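Local atomic coordinates of telomerase reverse transcriptase (PDB entry 4LMO), a protein that elongates telomeres as the catalytic reverse transcriptase of telomerase, copying a template within the enzyme's own RNA, and is represented here by its RNA-binding domain. Residues L124-R127 with E128-A132. Numbering follows the deposited sequence.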
ATOM      1  N   LEU A 124      -4.596  -8.639   8.626  1.00 28.59           N
ATOM      2  CA  LEU A 124      -3.406  -9.170   9.294  1.00 28.48           C
ATOM      3  C   LEU A 124      -2.162  -9.055   8.411  1.00 28.09           C
ATOM      4  O   LEU A 124      -1.106  -8.619   8.873  1.00 28.32           O
ATOM      5  CB  LEU A 124      -3.625 -10.618   9.750  1.00 28.80           C
ATOM      6  CG  LEU A 124      -4.663 -10.863  10.852  1.00 29.09           C
ATOM      7  CD1 LEU A 124      -4.968 -12.351  10.974  1.00 29.38           C
ATOM      8  CD2 LEU A 124      -4.217 -10.287  12.191  1.00 29.05           C
ATOM      9  N   PHE A 125      -2.301  -9.432   7.141  1.00 27.69           N
ATOM     10  CA  PHE A 125      -1.237  -9.260   6.152  1.00 27.65           C
ATOM     11  C   PHE A 125      -0.807  -7.799   6.020  1.00 27.39           C
ATOM     12  O   PHE A 125       0.379  -7.484   6.113  1.00 27.31           O
ATOM     13  CB  PHE A 125      -1.662  -9.804   4.784  1.00 26.95           C
ATOM     14  CG  PHE A 125      -0.801  -9.321   3.647  1.00 26.62           C
ATOM     15  CD1 PHE A 125       0.521  -9.750   3.522  1.00 26.81           C
ATOM     16  CD2 PHE A 125      -1.305  -8.428   2.705  1.00 25.72           C
ATOM     17  CE1 PHE A 125       1.315  -9.298   2.480  1.00 26.85           C
ATOM     18  CE2 PHE A 125      -0.516  -7.978   1.660  1.00 25.54           C
ATOM     19  CZ  PHE A 125       0.795  -8.417   1.545  1.00 26.22           C
ATOM     20  N   VAL A 126      -1.778  -6.917   5.802  1.00 27.61           N
ATOM     21  CA  VAL A 126      -1.516  -5.486   5.658  1.00 28.00           C
ATOM     22  C   VAL A 126      -0.923  -4.893   6.941  1.00 28.95           C
ATOM     23  O   VAL A 126      -0.059  -4.014   6.885  1.00 29.02           O
ATOM     24  CB  VAL A 126      -2.788  -4.733   5.193  1.00 27.49           C
ATOM     25  CG1 VAL A 126      -2.873  -3.332   5.784  1.00 27.62           C
ATOM     26  CG2 VAL A 126      -2.846  -4.692   3.673  1.00 26.75           C
ATOM     27  N   ARG A 127      -1.377  -5.404   8.086  1.00 29.99           N
ATOM     28  CA  ARG A 127      -0.877  -4.976   9.392  1.00 31.08           C
ATOM     29  C   ARG A 127       0.593  -5.337   9.572  1.00 31.72           C
ATOM     30  O   ARG A 127       1.382  -4.515  10.044  1.00 32.12           O
ATOM     31  CB  ARG A 127      -1.703  -5.600  10.519  1.00 31.64           C
ATOM     32  CG  ARG A 127      -1.482  -4.959  11.880  1.00 32.50           C
ATOM     33  CD  ARG A 127      -1.945  -5.864  13.006  1.00 33.45           C
ATOM     34  NE  ARG A 127      -1.031  -6.987  13.214  1.00 34.98           N
ATOM     35  CZ  ARG A 127      -1.295  -8.044  13.979  1.00 35.71           C
ATOM     36  NH1 ARG A 127      -2.455  -8.145  14.619  1.00 36.03           N
ATOM     37  NH2 ARG A 127      -0.395  -9.008  14.103  1.00 35.98           N
ATOM     38  N   GLU A 128       0.950  -6.567   9.200  1.00 32.34           N
ATOM     39  CA  GLU A 128       2.332  -7.041   9.294  1.00 33.35           C
ATOM     40  C   GLU A 128       3.254  -6.285   8.342  1.00 33.02           C
ATOM     41  O   GLU A 128       4.420  -6.045   8.660  1.00 34.13           O
ATOM     42  CB  GLU A 128       2.424  -8.550   9.034  1.00 34.61           C
ATOM     43  CG  GLU A 128       1.789  -9.431  10.106  1.00 35.41           C
ATOM     44  CD  GLU A 128       2.264  -9.108  11.512  1.00 36.44           C
ATOM     45  OE1 GLU A 128       3.480  -8.917  11.719  1.00 37.62           O
ATOM     46  OE2 GLU A 128       1.413  -9.047  12.422  1.00 36.87           O
ATOM     47  N   CYS A 129       2.722  -5.920   7.176  1.00 31.94           N
ATOM     48  CA  CYS A 129       3.448  -5.104   6.211  1.00 31.35           C
ATOM     49  C   CYS A 129       3.758  -3.713   6.766  1.00 31.06           C
ATOM     50  O   CYS A 129       4.873  -3.217   6.605  1.00 31.08           O
ATOM     51  CB  CYS A 129       2.669  -4.994   4.901  1.00 31.18           C
ATOM     52  SG  CYS A 129       2.618  -6.524   3.944  1.00 32.07           S
ATOM     53  N   LEU A 130       2.774  -3.097   7.424  1.00 30.41           N
ATOM     54  CA  LEU A 130       2.960  -1.785   8.051  1.00 30.65           C
ATOM     55  C   LEU A 130       4.050  -1.810   9.123  1.00 31.69           C
ATOM     56  O   LEU A 130       4.844  -0.874   9.228  1.00 32.31           O
ATOM     57  CB  LEU A 130       1.645  -1.264   8.644  1.00 30.22           C
ATOM     58  CG  LEU A 130       0.558  -0.800   7.668  1.00 29.53           C
ATOM     59  CD1 LEU A 130      -0.804  -0.812   8.340  1.00 29.55           C
ATOM     60  CD2 LEU A 130       0.868   0.575   7.090  1.00 29.29           C
ATOM     61  N   LEU A 131       4.085  -2.890   9.902  1.00 32.08           N
ATOM     62  CA  LEU A 131       5.083  -3.066  10.958  1.00 32.49           C
ATOM     63  C   LEU A 131       6.493  -3.317  10.422  1.00 32.95           C
ATOM     64  O   LEU A 131       7.473  -2.869  11.017  1.00 33.33           O
ATOM     65  CB  LEU A 131       4.672  -4.202  11.903  1.00 32.63           C
ATOM     66  CG  LEU A 131       3.559  -3.942  12.925  1.00 32.53           C
ATOM     67  CD1 LEU A 131       3.144  -5.243  13.598  1.00 32.50           C
ATOM     68  CD2 LEU A 131       3.984  -2.914  13.966  1.00 32.67           C
ATOM     69  N   ALA A 132       6.592  -4.032   9.303  1.00 33.07           N
ATOM     70  CA  ALA A 132       7.891  -4.389   8.728  1.00 33.53           C
ATOM     71  C   ALA A 132       8.509  -3.268   7.886  1.00 33.76           C
ATOM     72  O   ALA A 132       9.734  -3.192   7.755  1.00 34.01           O
ATOM     73  CB  ALA A 132       7.776  -5.665   7.907  1.00 33.60           C
TER
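Leu124, Phe125, Val126 and Arg127 each accept an i to i+4 backbone hydrogen bond, from the amides of Glu128, Cys129, Leu130 and Leu131 in turn, as in a regular alpha-helix. The shortest joins Glu128 N to Leu124 O at 2.9 Å. One turn on from Phe125, Cys129 lays its sulfur over one face of the aromatic ring in a sulfur-aromatic contact. Cys129 SG stands 3.8 Å from the Phe125 ring centroid, offset toward the rim. Its nearest ring atom is Phe125 CE1, 3.4 Å from Cys129 SG. Phe125 holds CG anti to its own nitrogen (chi1 164°), beside the carbonyl carbon, and the ring leans slightly forward while the Cys129 sulfur leans back to meet it. Val126 and Leu130 run side by side, with Val126 CG1 4.1 Å from Leu130 CD1. On the partly exposed flank, the sequence neighbours Arg127 and Glu128 form a salt bridge. Glu128 OE2 meets the Arg127 guanidinium at its edge, near its plane; the modelled 2.5 Å to Arg127 NH2 is very short and doubtful in detail, and the bond to Arg127 NE is weak. The carboxylate is turned 74° from the guanidinium plane. Within the telomerase RNA-binding domain, this part of helix 119-133 packs through Phe125, Val126, Cys129 and Leu130 against helix 191-220, while Val126, Arg127, Leu130 and Leu131 touch helix 142-158 and Phe125, Glu128 and Cys129 meet helix 88-93.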